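Local structure of proximal thread matrix protein 1 (Mytilus galloprovincialis, 4CN9) at residues A47-V52 with R444-K448; E83-F88 with L234-I238. The protein probably binds collagen as a matrix protein of the mussel byssus, and carries two von Willebrand factor type A domains and bound zinc. All coordinates share one frame; numbering follows the deposited sequence.

In the fold
Contacts 1 and 2 lie side by side, their centres about 8 Å apart, at the base of the first von Willebrand factor type A domain. Contact 1 is a surface site. It pairs strand 48-49 with strand 439-447, the central member of a three-stranded antiparallel sheet completed by strand 243-247, and is held by backbone hydrogen bonds and a zinc ion. Contact 2 is mostly buried and almost wholly apolar, with no hydrogen bond between segments 83-88 and 234-238. The two meet where Cys50 N lies 2.9 Å from Ser87 O and where Lys448 NZ approaches Asp86 O, probable hydrogen bonds joining segments 47-52 and 444-448 to segment 83-88.

Contact 1 of 2, residues A47-V52 with R444-K448; sequences AEECDV and RAHKK. With ZN (zinc ion), chain D.
Glu48 and Glu49 pair with Lys447 and His446 as two short antiparallel strands. Glu48 and Lys447 form a non-hydrogen-bonded pair, their CA atoms 4.2 Å apart, while Glu49 and His446 form the neighbouring hydrogen-bonded pair. His446 N donates to Glu49 O at 3.3 Å, and Glu49 N returns a bond to His446 O, whose position is less certain. Beyond the pair, Lys448 N reaches Ala47 O at 2.9 Å with an almost straight N-H...O angle of 178°.

Glu49 and His446 project from the same face of the sheet and share a zinc ion. CG of Glu49 sits between the backbone N and the carbonyl carbon (chi1 68°), and the extended chain carries OE2 to 2.0 Å from the metal. His446 NE2 binds zinc at 2.0 Å, the main restraint on the ring, whose rotation a weak ND1 bond to Arg444 O may help to fix. Glu49 O lies over the centre of one ring face, Asp51 CG at the edge in plane. Asp51 grips the ion with OD1 at 2.2 Å and OD2 at 2.1 Å, its carboxylate turned 69° from the ring; Thr89 also bonds OD1. A water bridges Asp51 N to Arg444 O, and a disulfide ties Cys50 to Cys242.

Glu48 OE2 lies 3.8 Å from Ala445 CB, near the like charge of Asp239. Lys235, salt-bridged to Asp239, would probably lose its weak, long ion pair with Glu48 if an alanine stood here, and Ala445 CB part of its cover. Lys448 runs past Glu49 to Asp86 O.

Two waters complete the six ligand atoms. With Glu49 and Asp51 from one segment and His446 from the other, zinc joins regions almost four hundred residues apart, and the two carboxylates probably balance its double charge.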
loop_
_atom_site.group_PDB
_atom_site.type_symbol
_atom_site.label_atom_id
_atom_site.label_comp_id
_atom_site.label_asym_id
_atom_site.label_seq_id
_atom_site.Cartn_x
_atom_site.Cartn_y
_atom_site.Cartn_z
ATOM N N ALA A 47 -7.445 22.776 -6.036
ATOM C CA ALA A 47 -8.591 21.962 -5.624
ATOM C C ALA A 47 -8.829 20.873 -6.668
ATOM O O ALA A 47 -8.949 21.169 -7.851
ATOM C CB ALA A 47 -9.843 22.825 -5.469
ATOM N N GLU A 48 -8.887 19.609 -6.259
ATOM C CA GLU A 48 -9.304 18.607 -7.231
ATOM C C GLU A 48 -10.533 17.811 -6.906
ATOM O O GLU A 48 -11.132 17.935 -5.841
ATOM C CB GLU A 48 -8.212 17.628 -7.634
ATOM C CG GLU A 48 -7.019 17.484 -6.789
ATOM C CD GLU A 48 -5.837 17.249 -7.692
ATOM O OE1 GLU A 48 -5.423 18.217 -8.353
ATOM O OE2 GLU A 48 -5.361 16.101 -7.794
ATOM N N GLU A 49 -10.885 17.000 -7.896
ATOM C CA GLU A 49 -12.042 16.140 -7.861
ATOM C C GLU A 49 -11.662 14.743 -8.324
ATOM O O GLU A 49 -10.619 14.525 -8.951
ATOM C CB GLU A 49 -13.139 16.680 -8.778
ATOM C CG GLU A 49 -12.806 16.607 -10.259
ATOM C CD GLU A 49 -13.804 17.356 -11.133
ATOM O OE1 GLU A 49 -14.349 18.381 -10.677
ATOM O OE2 GLU A 49 -14.034 16.918 -12.280
ATOM N N CYS A 50 -12.538 13.809 -7.995
ATOM C CA CYS A 50 -12.414 12.435 -8.402
ATOM C C CYS A 50 -13.759 12.052 -8.983
ATOM O O CYS A 50 -14.792 12.280 -8.353
ATOM C CB CYS A 50 -12.095 11.569 -7.190
ATOM S SG CYS A 50 -11.902 9.831 -7.582
ATOM N N ASP A 51 -13.751 11.490 -10.184
ATOM C CA ASP A 51 -14.991 11.148 -10.884
ATOM C C ASP A 51 -15.347 9.665 -10.686
ATOM O O ASP A 51 -16.356 9.180 -11.196
ATOM C CB ASP A 51 -14.873 11.458 -12.390
ATOM C CG ASP A 51 -14.548 12.925 -12.683
ATOM O OD1 ASP A 51 -14.769 13.813 -11.834
ATOM O OD2 ASP A 51 -14.045 13.205 -13.787
ATOM N N VAL A 52 -14.518 8.958 -9.926
ATOM C CA VAL A 52 -14.674 7.519 -9.728
ATOM C C VAL A 52 -15.917 7.203 -8.913
ATOM O O VAL A 52 -16.226 7.915 -7.968
ATOM C CB VAL A 52 -13.431 6.930 -9.024
ATOM C CG1 VAL A 52 -13.601 5.431 -8.763
ATOM C CG2 VAL A 52 -12.183 7.169 -9.877
ATOM N N ARG A 444 -6.334 8.907 -11.043
ATOM C CA ARG A 444 -7.470 9.407 -11.814
ATOM C C ARG A 444 -7.986 10.772 -11.344
ATOM O O ARG A 444 -8.942 11.304 -11.913
ATOM C CB ARG A 444 -8.603 8.383 -11.794
ATOM C CG ARG A 444 -8.332 7.140 -12.646
ATOM C CD ARG A 444 -9.613 6.398 -13.057
ATOM N NE ARG A 444 -10.695 7.289 -13.492
ATOM C CZ ARG A 444 -11.765 6.904 -14.186
ATOM N NH1 ARG A 444 -11.915 5.637 -14.560
ATOM N NH2 ARG A 444 -12.688 7.798 -14.517
ATOM N N ALA A 445 -7.364 11.342 -10.320
ATOM C CA ALA A 445 -7.769 12.668 -9.859
ATOM C C ALA A 445 -7.273 13.751 -10.832
ATOM O O ALA A 445 -6.284 13.556 -11.545
ATOM C CB ALA A 445 -7.253 12.931 -8.468
ATOM N N HIS A 446 -7.977 14.878 -10.855
ATOM C CA HIS A 446 -7.635 15.996 -11.723
ATOM C C HIS A 446 -8.192 17.290 -11.134
ATOM O O HIS A 446 -9.046 17.259 -10.244
ATOM C CB HIS A 446 -8.200 15.772 -13.129
ATOM C CG HIS A 446 -9.662 15.458 -13.144
ATOM N ND1 HIS A 446 -10.142 14.168 -13.087
ATOM C CD2 HIS A 446 -10.751 16.263 -13.190
ATOM C CE1 HIS A 446 -11.464 14.188 -13.112
ATOM N NE2 HIS A 446 -11.859 15.447 -13.176
ATOM N N LYS A 447 -7.712 18.430 -11.627
ATOM C CA LYS A 447 -8.163 19.723 -11.114
ATOM C C LYS A 447 -9.657 19.947 -11.349
ATOM O O LYS A 447 -10.197 19.575 -12.390
ATOM C CB LYS A 447 -7.353 20.853 -11.744
ATOM C CG LYS A 447 -5.902 20.862 -11.301
ATOM C CD LYS A 447 -5.118 22.001 -11.929
ATOM C CE LYS A 447 -3.681 22.004 -11.432
ATOM N NZ LYS A 447 -2.899 23.126 -12.013
ATOM N N LYS A 448 -10.326 20.542 -10.365
ATOM C CA LYS A 448 -11.730 20.918 -10.510
ATOM C C LYS A 448 -11.921 21.876 -11.680
ATOM O O LYS A 448 -11.072 22.736 -11.921
ATOM C CB LYS A 448 -12.245 21.574 -9.230
ATOM C CG LYS A 448 -12.780 20.580 -8.230
ATOM C CD LYS A 448 -13.504 21.236 -7.082
ATOM C CE LYS A 448 -13.980 20.179 -6.109
ATOM N NZ LYS A 448 -14.621 20.754 -4.915
HETATM ZN ZN ZN D . -13.844 15.196 -13.213
HETATM O O HOH W 1 -11.487 10.866 -11.682
HETATM O O HOH W 2 -14.184 15.680 -15.222
HETATM O O HOH W 3 -15.767 15.599 -13.903
#

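Contact 2 of 2, residues E83-F88 with L234-I238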
loop_
_atom_site.group_PDB
_atom_site.type_symbol
_atom_site.label_atom_id
_atom_site.label_comp_id
_atom_site.label_asym_id
_atom_site.label_seq_id
_atom_site.Cartn_x
_atom_site.Cartn_y
_atom_site.Cartn_z
ATOM N N GLU A 83 -15.278 18.834 2.894
ATOM C CA GLU A 83 -14.500 19.122 1.705
ATOM C C GLU A 83 -14.254 17.857 0.872
ATOM O O GLU A 83 -14.266 17.902 -0.358
ATOM C CB GLU A 83 -13.185 19.798 2.103
ATOM C CG GLU A 83 -13.426 21.208 2.646
ATOM C CD GLU A 83 -12.250 21.758 3.417
ATOM O OE1 GLU A 83 -11.153 21.180 3.331
ATOM O OE2 GLU A 83 -12.426 22.774 4.116
ATOM N N LEU A 84 -14.057 16.728 1.549
ATOM C CA LEU A 84 -13.962 15.430 0.872
ATOM C C LEU A 84 -15.222 15.131 0.080
ATOM O O LEU A 84 -15.154 14.754 -1.087
ATOM C CB LEU A 84 -13.754 14.308 1.895
ATOM C CG LEU A 84 -12.442 14.384 2.675
ATOM C CD1 LEU A 84 -12.399 13.337 3.780
ATOM C CD2 LEU A 84 -11.264 14.219 1.718
ATOM N N VAL A 85 -16.368 15.265 0.730
ATOM C CA VAL A 85 -17.646 15.034 0.076
ATOM C C VAL A 85 -17.753 15.839 -1.220
ATOM O O VAL A 85 -18.166 15.323 -2.260
ATOM C CB VAL A 85 -18.806 15.405 0.993
ATOM C CG1 VAL A 85 -20.124 15.413 0.215
ATOM C CG2 VAL A 85 -18.874 14.441 2.175
ATOM N N ASP A 86 -17.357 17.104 -1.156
ATOM C CA ASP A 86 -17.462 18.013 -2.303
ATOM C C ASP A 86 -16.391 17.763 -3.353
ATOM O O ASP A 86 -16.380 18.419 -4.390
ATOM C CB ASP A 86 -17.403 19.477 -1.827
ATOM C CG ASP A 86 -18.749 19.977 -1.317
ATOM O OD1 ASP A 86 -19.774 19.299 -1.560
ATOM O OD2 ASP A 86 -18.790 21.045 -0.674
ATOM N N SER A 87 -15.500 16.809 -3.090
ATOM C CA SER A 87 -14.445 16.434 -4.037
ATOM C C SER A 87 -14.835 15.259 -4.948
ATOM O O SER A 87 -14.144 14.965 -5.942
ATOM C CB SER A 87 -13.174 16.077 -3.264
ATOM O OG SER A 87 -12.793 17.146 -2.404
ATOM N N PHE A 88 -15.938 14.590 -4.621
ATOM C CA PHE A 88 -16.381 13.434 -5.398
ATOM C C PHE A 88 -17.585 13.800 -6.235
ATOM O O PHE A 88 -18.688 13.937 -5.724
ATOM C CB PHE A 88 -16.674 12.240 -4.479
ATOM C CG PHE A 88 -15.433 11.646 -3.883
ATOM C CD1 PHE A 88 -14.707 10.696 -4.577
ATOM C CD2 PHE A 88 -14.976 12.066 -2.650
ATOM C CE1 PHE A 88 -13.563 10.163 -4.046
ATOM C CE2 PHE A 88 -13.832 11.531 -2.110
ATOM C CZ PHE A 88 -13.116 10.587 -2.821
ATOM N N LEU A 234 -5.901 17.834 1.808
ATOM C CA LEU A 234 -7.059 17.500 0.976
ATOM C C LEU A 234 -6.659 16.931 -0.383
ATOM O O LEU A 234 -7.150 15.863 -0.801
ATOM C CB LEU A 234 -7.975 18.719 0.784
ATOM C CG LEU A 234 -9.291 18.457 0.054
ATOM C CD1 LEU A 234 -10.120 17.383 0.757
ATOM C CD2 LEU A 234 -10.102 19.752 -0.072
ATOM N N LYS A 235 -5.771 17.630 -1.076
ATOM C CA LYS A 235 -5.397 17.212 -2.430
ATOM C C LYS A 235 -4.768 15.822 -2.424
ATOM O O LYS A 235 -5.091 14.981 -3.268
ATOM C CB LYS A 235 -4.439 18.218 -3.081
ATOM C CG LYS A 235 -3.845 17.706 -4.385
ATOM C CD LYS A 235 -3.091 18.791 -5.146
ATOM C CE LYS A 235 -2.669 18.307 -6.533
ATOM N NZ LYS A 235 -1.868 17.048 -6.492
ATOM N N LEU A 236 -3.882 15.594 -1.463
ATOM C CA LEU A 236 -3.221 14.306 -1.294
ATOM C C LEU A 236 -4.213 13.167 -1.027
ATOM O O LEU A 236 -4.065 12.067 -1.551
ATOM C CB LEU A 236 -2.219 14.391 -0.142
ATOM C CG LEU A 236 -1.002 15.289 -0.384
ATOM C CD1 LEU A 236 -0.177 15.464 0.885
ATOM C CD2 LEU A 236 -0.140 14.717 -1.490
ATOM N N VAL A 237 -5.221 13.428 -0.205
ATOM C CA VAL A 237 -6.197 12.410 0.121
ATOM C C VAL A 237 -7.024 12.061 -1.098
ATOM O O VAL A 237 -7.277 10.895 -1.365
ATOM C CB VAL A 237 -7.106 12.844 1.292
ATOM C CG1 VAL A 237 -8.256 11.872 1.477
ATOM C CG2 VAL A 237 -6.297 12.952 2.574
ATOM N N ILE A 238 -7.444 13.072 -1.851
ATOM C CA ILE A 238 -8.228 12.836 -3.043
ATOM C C ILE A 238 -7.403 12.087 -4.093
ATOM O O ILE A 238 -7.923 11.223 -4.786
ATOM C CB ILE A 238 -8.745 14.155 -3.653
ATOM C CG1 ILE A 238 -9.624 14.898 -2.642
ATOM C CG2 ILE A 238 -9.491 13.880 -4.947
ATOM C CD1 ILE A 238 -10.749 14.066 -2.043
#
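With chi1 at -174°, Leu234 turns CG directly opposite its backbone N and carries its methyls to helix 73-85, where CD1 meets Leu84 CD2 at 3.5 Å, tighter than usual, and CD2 lies on Glu83 CB. One turn on, Ile238 holds CG1 beside the backbone N (chi1 -60°) and bends again at chi2 (-52°), driving CD1 against Ser87 CB at 3.4 Å, again tight. Leu84 slides past both residues in the opposite direction, and its CD2 also touches Ile238 CD1 and Val237 CG1, each at 3.8 Å. Phe88 adds CE2, 4.0 Å from Ile238 CD1, which approaches the ring obliquely.

Ser87 brings a polar group against Ile238, and its hydroxyl is satisfied within its own segment: OG donates to Glu83 O at 2.6 Å, while Ser87 N bonds Leu84 O. These bonds hold the chain where the helix gives way to a type I turn, Val85 to Phe88.

This is apolar helix-helix packing within the first von Willebrand factor type A domain, flanking its six-stranded mixed sheet, whose edge strand 221-224 Val237 touches at Leu222. Val85 points away from helix 234-241 and packs on helix 122-130. Cys50 of contact 1 touches Phe88 and Ile238.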